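Local coordinates for protein molybdopterin adenylyltransferase (Pyrococcus furiosus, PDB 4LHB) that catalyses the ATP-dependent adenylylation of molybdopterin, a step in the biosynthesis of the molybdenum cofactor, and works as a homohexamer, at residues C[56-61]-C[168-173]; C[60-65]-C[176-181]. One frame throughout, in Å; residues are numbered along the deposited sequence.

Contact 1 (C[56-61]-C[168-173])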
ATOM      1  N   ILE C  56     -25.396  -5.790 -21.900  1.00 39.58           N
ATOM      2  CA  ILE C  56     -25.473  -7.067 -22.607  1.00 40.77           C
ATOM      3  C   ILE C  56     -25.832  -6.846 -24.087  1.00 42.57           C
ATOM      4  O   ILE C  56     -25.321  -7.518 -24.955  1.00 43.15           O
ATOM      5  CB  ILE C  56     -26.509  -8.021 -21.969  1.00 39.57           C
ATOM      6  CG1 ILE C  56     -26.070  -8.439 -20.568  1.00 37.21           C
ATOM      7  CG2 ILE C  56     -26.725  -9.300 -22.798  1.00 34.05           C
ATOM      8  CD1 ILE C  56     -27.236  -8.939 -19.747  1.00 35.70           C
ATOM      9  N   GLU C  57     -26.716  -5.906 -24.353  1.00 45.88           N
ATOM     10  CA  GLU C  57     -27.128  -5.622 -25.710  1.00 48.64           C
ATOM     11  C   GLU C  57     -25.933  -5.123 -26.473  1.00 50.56           C
ATOM     12  O   GLU C  57     -25.578  -5.695 -27.496  1.00 51.28           O
ATOM     13  CB  GLU C  57     -28.218  -4.561 -25.724  1.00 53.84           C
ATOM     14  CG  GLU C  57     -29.059  -4.500 -26.987  1.00 57.83           C
ATOM     15  CD  GLU C  57     -30.162  -3.451 -26.874  1.00 65.26           C
ATOM     16  OE1 GLU C  57     -31.344  -3.785 -27.110  1.00 72.15           O
ATOM     17  OE2 GLU C  57     -29.853  -2.288 -26.516  1.00 70.41           O
ATOM     18  N   GLU C  58     -25.293  -4.078 -25.950  1.00 50.49           N
ATOM     19  CA  GLU C  58     -24.216  -3.412 -26.655  1.00 46.17           C
ATOM     20  C   GLU C  58     -23.009  -4.277 -26.898  1.00 46.65           C
ATOM     21  O   GLU C  58     -22.401  -4.233 -27.981  1.00 48.48           O
ATOM     22  CB  GLU C  58     -23.792  -2.186 -25.907  1.00 46.58           C
ATOM     23  CG  GLU C  58     -24.850  -1.101 -25.967  1.00 53.28           C
ATOM     24  CD  GLU C  58     -24.909  -0.376 -27.307  1.00 55.39           C
ATOM     25  OE1 GLU C  58     -24.004  -0.534 -28.162  1.00 55.75           O
ATOM     26  OE2 GLU C  58     -25.868   0.386 -27.483  1.00 64.44           O
ATOM     27  N   LEU C  59     -22.661  -5.074 -25.905  1.00 42.61           N
ATOM     28  CA  LEU C  59     -21.436  -5.834 -25.989  1.00 41.44           C
ATOM     29  C   LEU C  59     -21.686  -7.083 -26.741  1.00 38.19           C
ATOM     30  O   LEU C  59     -20.747  -7.658 -27.287  1.00 34.20           O
ATOM     31  CB  LEU C  59     -20.853  -6.159 -24.595  1.00 42.92           C
ATOM     32  CG  LEU C  59     -19.618  -5.338 -24.275  1.00 44.30           C
ATOM     33  CD1 LEU C  59     -19.865  -3.902 -24.713  1.00 44.70           C
ATOM     34  CD2 LEU C  59     -19.276  -5.439 -22.804  1.00 46.11           C
ATOM     35  N   SER C  60     -22.935  -7.539 -26.739  1.00 37.81           N
ATOM     36  CA  SER C  60     -23.304  -8.718 -27.535  1.00 39.27           C
ATOM     37  C   SER C  60     -23.050  -8.485 -29.042  1.00 39.01           C
ATOM     38  O   SER C  60     -22.921  -9.435 -29.795  1.00 39.07           O
ATOM     39  CB  SER C  60     -24.781  -9.085 -27.337  1.00 40.50           C
ATOM     40  OG  SER C  60     -24.974  -9.988 -26.275  1.00 42.09           O
ATOM     41  N   LYS C  61     -23.003  -7.229 -29.471  1.00 38.56           N
ATOM     42  CA  LYS C  61     -22.621  -6.876 -30.837  1.00 39.37           C
ATOM     43  C   LYS C  61     -21.188  -7.176 -31.185  1.00 39.42           C
ATOM     44  O   LYS C  61     -20.890  -7.308 -32.372  1.00 44.51           O
ATOM     45  CB  LYS C  61     -22.865  -5.398 -31.107  1.00 41.44           C
ATOM     46  CG  LYS C  61     -24.330  -4.982 -30.931  1.00 44.71           C
ATOM     47  CD  LYS C  61     -24.470  -3.458 -30.844  1.00 47.71           C
ATOM     48  CE  LYS C  61     -25.934  -3.039 -30.701  1.00 48.67           C
ATOM     49  NZ  LYS C  61     -25.960  -1.545 -30.597  1.00 46.96           N
ATOM     50  N   THR C 168     -21.864   6.108 -21.368  1.00 35.90           N
ATOM     51  CA  THR C 168     -20.556   6.718 -21.584  1.00 35.76           C
ATOM     52  C   THR C 168     -19.459   5.668 -21.434  1.00 37.01           C
ATOM     53  O   THR C 168     -18.523   5.635 -22.226  1.00 40.27           O
ATOM     54  CB  THR C 168     -20.287   7.871 -20.617  1.00 40.17           C
ATOM     55  OG1 THR C 168     -21.510   8.572 -20.339  1.00 48.33           O
ATOM     56  CG2 THR C 168     -19.302   8.854 -21.208  1.00 44.85           C
ATOM     57  N   GLY C 169     -19.576   4.776 -20.449  1.00 34.07           N
ATOM     58  CA  GLY C 169     -18.598   3.677 -20.306  1.00 34.40           C
ATOM     59  C   GLY C 169     -18.556   2.698 -21.482  1.00 33.88           C
ATOM     60  O   GLY C 169     -17.478   2.229 -21.940  1.00 27.16           O
ATOM     61  N   LEU C 170     -19.747   2.397 -21.973  1.00 34.29           N
ATOM     62  CA  LEU C 170     -19.885   1.540 -23.143  1.00 34.16           C
ATOM     63  C   LEU C 170     -19.251   2.154 -24.398  1.00 34.90           C
ATOM     64  O   LEU C 170     -18.635   1.460 -25.202  1.00 35.26           O
ATOM     65  CB  LEU C 170     -21.350   1.200 -23.366  1.00 32.15           C
ATOM     66  CG  LEU C 170     -21.871   0.138 -22.401  1.00 32.31           C
ATOM     67  CD1 LEU C 170     -23.401   0.074 -22.427  1.00 29.43           C
ATOM     68  CD2 LEU C 170     -21.224  -1.216 -22.649  1.00 29.84           C
ATOM     69  N   GLU C 171     -19.359   3.446 -24.577  1.00 38.22           N
ATOM     70  CA  GLU C 171     -18.673   4.031 -25.707  1.00 44.34           C
ATOM     71  C   GLU C 171     -17.175   3.611 -25.653  1.00 44.23           C
ATOM     72  O   GLU C 171     -16.569   3.213 -26.660  1.00 40.73           O
ATOM     73  CB  GLU C 171     -18.801   5.551 -25.661  1.00 54.33           C
ATOM     74  CG  GLU C 171     -19.806   6.216 -26.601  1.00 61.92           C
ATOM     75  CD  GLU C 171     -19.386   7.674 -26.907  1.00 70.81           C
ATOM     76  OE1 GLU C 171     -18.221   7.896 -27.354  1.00 59.62           O
ATOM     77  OE2 GLU C 171     -20.209   8.606 -26.693  1.00 75.70           O
ATOM     78  N   ILE C 172     -16.598   3.664 -24.445  1.00 42.48           N
ATOM     79  CA  ILE C 172     -15.151   3.489 -24.277  1.00 35.81           C
ATOM     80  C   ILE C 172     -14.747   2.037 -24.407  1.00 31.79           C
ATOM     81  O   ILE C 172     -13.751   1.711 -25.056  1.00 31.05           O
ATOM     82  CB  ILE C 172     -14.630   4.165 -22.979  1.00 34.28           C
ATOM     83  CG1 ILE C 172     -14.982   5.657 -22.990  1.00 33.40           C
ATOM     84  CG2 ILE C 172     -13.126   4.030 -22.841  1.00 28.84           C
ATOM     85  CD1 ILE C 172     -14.874   6.311 -21.633  1.00 34.40           C
ATOM     86  N   ILE C 173     -15.533   1.153 -23.827  1.00 33.04           N
ATOM     87  CA  ILE C 173     -15.251  -0.280 -23.924  1.00 32.38           C
ATOM     88  C   ILE C 173     -15.338  -0.765 -25.372  1.00 33.67           C
ATOM     89  O   ILE C 173     -14.414  -1.427 -25.845  1.00 34.05           O
ATOM     90  CB  ILE C 173     -16.192  -1.094 -23.005  1.00 32.45           C
ATOM     91  CG1 ILE C 173     -15.990  -0.660 -21.545  1.00 34.24           C
ATOM     92  CG2 ILE C 173     -15.959  -2.606 -23.131  1.00 29.86           C
ATOM     93  CD1 ILE C 173     -17.206  -0.862 -20.675  1.00 32.88           C
TER

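Contact 2 (C[60-65]-C[176-181])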
ATOM      1  N   SER C  60     -22.935  -7.539 -26.739  1.00 37.81           N
ATOM      2  CA  SER C  60     -23.304  -8.718 -27.535  1.00 39.27           C
ATOM      3  C   SER C  60     -23.050  -8.485 -29.042  1.00 39.01           C
ATOM      4  O   SER C  60     -22.921  -9.435 -29.795  1.00 39.07           O
ATOM      5  CB  SER C  60     -24.781  -9.085 -27.337  1.00 40.50           C
ATOM      6  OG  SER C  60     -24.974  -9.988 -26.275  1.00 42.09           O
ATOM      7  N   LYS C  61     -23.003  -7.229 -29.471  1.00 38.56           N
ATOM      8  CA  LYS C  61     -22.621  -6.876 -30.837  1.00 39.37           C
ATOM      9  C   LYS C  61     -21.188  -7.176 -31.185  1.00 39.42           C
ATOM     10  O   LYS C  61     -20.890  -7.308 -32.372  1.00 44.51           O
ATOM     11  CB  LYS C  61     -22.865  -5.398 -31.107  1.00 41.44           C
ATOM     12  CG  LYS C  61     -24.330  -4.982 -30.931  1.00 44.71           C
ATOM     13  CD  LYS C  61     -24.470  -3.458 -30.844  1.00 47.71           C
ATOM     14  CE  LYS C  61     -25.934  -3.039 -30.701  1.00 48.67           C
ATOM     15  NZ  LYS C  61     -25.960  -1.545 -30.597  1.00 46.96           N
ATOM     16  N   LEU C  62     -20.317  -7.295 -30.169  1.00 38.54           N
ATOM     17  CA  LEU C  62     -18.854  -7.516 -30.312  1.00 35.65           C
ATOM     18  C   LEU C  62     -18.327  -8.901 -29.744  1.00 36.47           C
ATOM     19  O   LEU C  62     -17.443  -9.548 -30.337  1.00 40.12           O
ATOM     20  CB  LEU C  62     -18.137  -6.331 -29.655  1.00 38.10           C
ATOM     21  CG  LEU C  62     -17.539  -5.086 -30.358  1.00 40.98           C
ATOM     22  CD1 LEU C  62     -18.136  -4.809 -31.717  1.00 37.26           C
ATOM     23  CD2 LEU C  62     -17.556  -3.821 -29.491  1.00 33.92           C
ATOM     24  N   GLY C  63     -18.859  -9.387 -28.622  1.00 33.85           N
ATOM     25  CA  GLY C  63     -18.396 -10.681 -28.047  1.00 29.37           C
ATOM     26  C   GLY C  63     -19.540 -11.583 -27.633  1.00 27.64           C
ATOM     27  O   GLY C  63     -20.649 -11.172 -27.660  1.00 28.51           O
ATOM     28  N   GLU C  64     -19.261 -12.805 -27.226  1.00 29.67           N
ATOM     29  CA  GLU C  64     -20.276 -13.771 -26.874  1.00 34.74           C
ATOM     30  C   GLU C  64     -20.637 -13.593 -25.363  1.00 38.83           C
ATOM     31  O   GLU C  64     -19.780 -13.704 -24.478  1.00 36.55           O
ATOM     32  CB  GLU C  64     -19.708 -15.176 -27.174  1.00 39.90           C
ATOM     33  CG  GLU C  64     -20.488 -16.363 -26.563  1.00 47.04           C
ATOM     34  CD  GLU C  64     -19.788 -17.743 -26.702  1.00 53.87           C
ATOM     35  OE1 GLU C  64     -18.574 -17.822 -27.062  1.00 59.72           O
ATOM     36  OE2 GLU C  64     -20.460 -18.776 -26.437  1.00 52.94           O
ATOM     37  N   HIS C  65     -21.890 -13.303 -25.064  1.00 38.75           N
ATOM     38  CA  HIS C  65     -22.351 -13.122 -23.670  1.00 37.15           C
ATOM     39  C   HIS C  65     -22.389 -14.424 -22.998  1.00 36.28           C
ATOM     40  O   HIS C  65     -23.113 -15.269 -23.451  1.00 37.71           O
ATOM     41  CB  HIS C  65     -23.753 -12.563 -23.701  1.00 39.46           C
ATOM     42  CG  HIS C  65     -24.419 -12.443 -22.352  1.00 47.18           C
ATOM     43  ND1 HIS C  65     -23.740 -12.127 -21.217  1.00 52.44           N
ATOM     44  CD2 HIS C  65     -25.754 -12.545 -21.993  1.00 44.22           C
ATOM     45  CE1 HIS C  65     -24.606 -12.046 -20.202  1.00 47.22           C
ATOM     46  NE2 HIS C  65     -25.830 -12.301 -20.678  1.00 49.61           N
ATOM     47  N   GLU C 176     -12.303   0.255 -27.163  1.00 32.98           N
ATOM     48  CA  GLU C 176     -10.970  -0.235 -26.776  1.00 30.62           C
ATOM     49  C   GLU C 176     -10.848  -1.668 -26.370  1.00 30.57           C
ATOM     50  O   GLU C 176      -9.719  -2.159 -26.156  1.00 31.68           O
ATOM     51  CB  GLU C 176     -10.367   0.638 -25.704  1.00 32.36           C
ATOM     52  CG  GLU C 176     -10.393   2.113 -26.058  1.00 35.23           C
ATOM     53  CD  GLU C 176      -9.598   2.406 -27.315  1.00 36.27           C
ATOM     54  OE1 GLU C 176      -9.961   3.329 -28.050  1.00 36.44           O
ATOM     55  OE2 GLU C 176      -8.590   1.718 -27.549  1.00 36.49           O
ATOM     56  N   VAL C 177     -11.963  -2.372 -26.273  1.00 29.60           N
ATOM     57  CA  VAL C 177     -11.895  -3.743 -25.749  1.00 29.78           C
ATOM     58  C   VAL C 177     -10.858  -4.603 -26.460  1.00 30.86           C
ATOM     59  O   VAL C 177     -10.068  -5.307 -25.800  1.00 34.35           O
ATOM     60  CB  VAL C 177     -13.261  -4.444 -25.681  1.00 30.01           C
ATOM     61  CG1 VAL C 177     -13.908  -4.549 -27.063  1.00 29.80           C
ATOM     62  CG2 VAL C 177     -13.087  -5.809 -25.022  1.00 30.06           C
ATOM     63  N   PHE C 178     -10.776  -4.496 -27.787  1.00 33.76           N
ATOM     64  CA  PHE C 178      -9.796  -5.326 -28.550  1.00 30.74           C
ATOM     65  C   PHE C 178      -8.381  -4.806 -28.412  1.00 27.76           C
ATOM     66  O   PHE C 178      -7.453  -5.597 -28.272  1.00 27.53           O
ATOM     67  CB  PHE C 178     -10.171  -5.399 -30.015  1.00 29.60           C
ATOM     68  CG  PHE C 178     -11.374  -6.214 -30.278  1.00 27.36           C
ATOM     69  CD1 PHE C 178     -11.315  -7.597 -30.207  1.00 28.40           C
ATOM     70  CD2 PHE C 178     -12.567  -5.608 -30.596  1.00 27.92           C
ATOM     71  CE1 PHE C 178     -12.449  -8.385 -30.449  1.00 28.70           C
ATOM     72  CE2 PHE C 178     -13.696  -6.371 -30.847  1.00 29.07           C
ATOM     73  CZ  PHE C 178     -13.648  -7.769 -30.786  1.00 27.66           C
ATOM     74  N   HIS C 179      -8.194  -3.492 -28.434  1.00 27.57           N
ATOM     75  CA  HIS C 179      -6.830  -2.977 -28.131  1.00 30.19           C
ATOM     76  C   HIS C 179      -6.342  -3.548 -26.789  1.00 29.38           C
ATOM     77  O   HIS C 179      -5.207  -4.087 -26.638  1.00 25.84           O
ATOM     78  CB  HIS C 179      -6.781  -1.460 -28.050  1.00 32.48           C
ATOM     79  CG  HIS C 179      -7.070  -0.740 -29.338  1.00 38.03           C
ATOM     80  ND1 HIS C 179      -7.100  -1.347 -30.543  1.00 40.43           N
ATOM     81  CD2 HIS C 179      -7.304   0.612 -29.582  1.00 42.74           C
ATOM     82  CE1 HIS C 179      -7.353  -0.426 -31.492  1.00 37.22           C
ATOM     83  NE2 HIS C 179      -7.491   0.761 -30.902  1.00 39.45           N
ATOM     84  N   ILE C 180      -7.234  -3.481 -25.805  1.00 30.26           N
ATOM     85  CA  ILE C 180      -6.872  -3.865 -24.442  1.00 29.72           C
ATOM     86  C   ILE C 180      -6.562  -5.347 -24.442  1.00 30.54           C
ATOM     87  O   ILE C 180      -5.515  -5.777 -23.937  1.00 32.09           O
ATOM     88  CB  ILE C 180      -7.953  -3.512 -23.390  1.00 25.89           C
ATOM     89  CG1 ILE C 180      -8.136  -2.000 -23.289  1.00 24.36           C
ATOM     90  CG2 ILE C 180      -7.482  -4.011 -22.074  1.00 25.27           C
ATOM     91  CD1 ILE C 180      -9.437  -1.485 -22.745  1.00 22.53           C
ATOM     92  N   LEU C 181      -7.439  -6.148 -25.029  1.00 31.60           N
ATOM     93  CA  LEU C 181      -7.214  -7.594 -24.906  1.00 32.45           C
ATOM     94  C   LEU C 181      -5.911  -7.979 -25.554  1.00 34.25           C
ATOM     95  O   LEU C 181      -5.213  -8.871 -25.077  1.00 32.11           O
ATOM     96  CB  LEU C 181      -8.355  -8.387 -25.505  1.00 32.35           C
ATOM     97  CG  LEU C 181      -9.617  -8.438 -24.634  1.00 32.94           C
ATOM     98  CD1 LEU C 181     -10.797  -8.829 -25.539  1.00 32.16           C
ATOM     99  CD2 LEU C 181      -9.364  -9.403 -23.467  1.00 28.00           C
TER

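Contact 1 (C[56-61]-C[168-173])
Leu59 and Leu170 make the closest meeting between segments 56-61 and 168-173, methyl against methyl, with Leu59 CD1 3.6 Å from Leu170 CD2. The pair illustrates how two nearly parallel helices can be joined largely through one leucine, Leu170, which reaches two residues of the facing helix. The short axes are inclined by only 14°, yet they stay 10.7 Å apart, so the backbones never meet and side chains must bridge the space. Leu170 does most of this. Its CG lies beside the backbone N and anti to the carbonyl carbon (chi1 -77°), which sends the two methyls out toward helix 51-60 as a fork. One prong takes Leu59; the other, CD1, rests against the aliphatic part of Glu58, 4.0 Å from Glu58 CG and 4.2 Å from Glu58 CB. The side chain of Leu170 crosses both partners at a slant. Further along, the fit slackens: Leu59 CD2 and Ile173 CG2 are 4.4 Å apart, a grazing contact.

Glu58 marks the more open, polar side. Its chain folds at chi2 (-76°), so that the methylenes lie over the leucine methyl while the carboxylate turns to charged company. Lys174, one turn of chain beyond Leu170, forms a salt bridge with Glu58 OE1, and Lys61 NZ reaches the same oxygen at 3.3 Å from well above the carboxylate plane. Two ammonium groups on one oxygen would be expected to keep the acid ionised.

On the buried side Leu59 also packs on Phe33 of strand 32-38, and Leu170 on Leu54 and Ile55 of helix 51-60. Helix 163-184 turns Ile172 to Phe121 and Val124 of helix 121-133 and to Val138 of a second subunit, and so lies between helix 51-60 and the oligomer interface.

Contact 2 (C[60-65]-C[176-181])
The connection between helix 51-60 and strand 64-71, the last step of a beta-alpha-beta crossover, meets helix 163-184 through Leu62. This one side chain makes the contact with segment 176-181, touching the partly exposed ring of Phe178 and the buried Val177 beside it. Leu62 CG approaches the Phe178 ring obliquely, 4.1 Å from Phe178 CE2. The more distant touch is inward, where Leu62 CD2 comes within 4.4 Å of Val177 CG1. All of it is apolar and rather light, with only 104 Å² buried between the segments. The nearest backbone points, Leu62 CA and Val177 CA, are 9.1 Å apart.

Phe178 reaches across because its ring is set beside the backbone N, anti to the carbonyl carbon (chi1 -71°), and so extends from the flank of the helix to the leucine. The helix is kinked here: the N atoms of Phe178 and His179 lack a bond to the preceding turn, whereas Leu181 N is bonded to Val177 O at 2.9 Å.

Phe31, in a loop, extends the apolar cluster, touching Leu62, Val177 and Leu181, and Val92 of the inner strand 92-96 lies against the latter two. The Leu62 carbonyl is held by Thr30 OG1. The arrangement is that of a crossover between the adjacent parallel strands 32-38 and 64-71, packed beside helix 163-184 in a layered alpha/beta fold consistent with the MoaB/Mog family.

In the fold
From the N terminus the chain runs through strand 32-38 and helix 51-60, where contact 1 begins, with contact 2 starting in the connection just beyond it. Contact 1 closes a loop of more than a hundred residues at 168-173; contact 2, whose first segment shares Ser60 and Lys61 with that of contact 1, closes at 176-181. Because the later start meets the later end, the two loops cross and neither nests in the other. Both end on helix 163-184. Together they tie this first crossover to the last helix of the chain; they also meet directly, Ile56 CG2 lying 3.5 Å from His65 CD2.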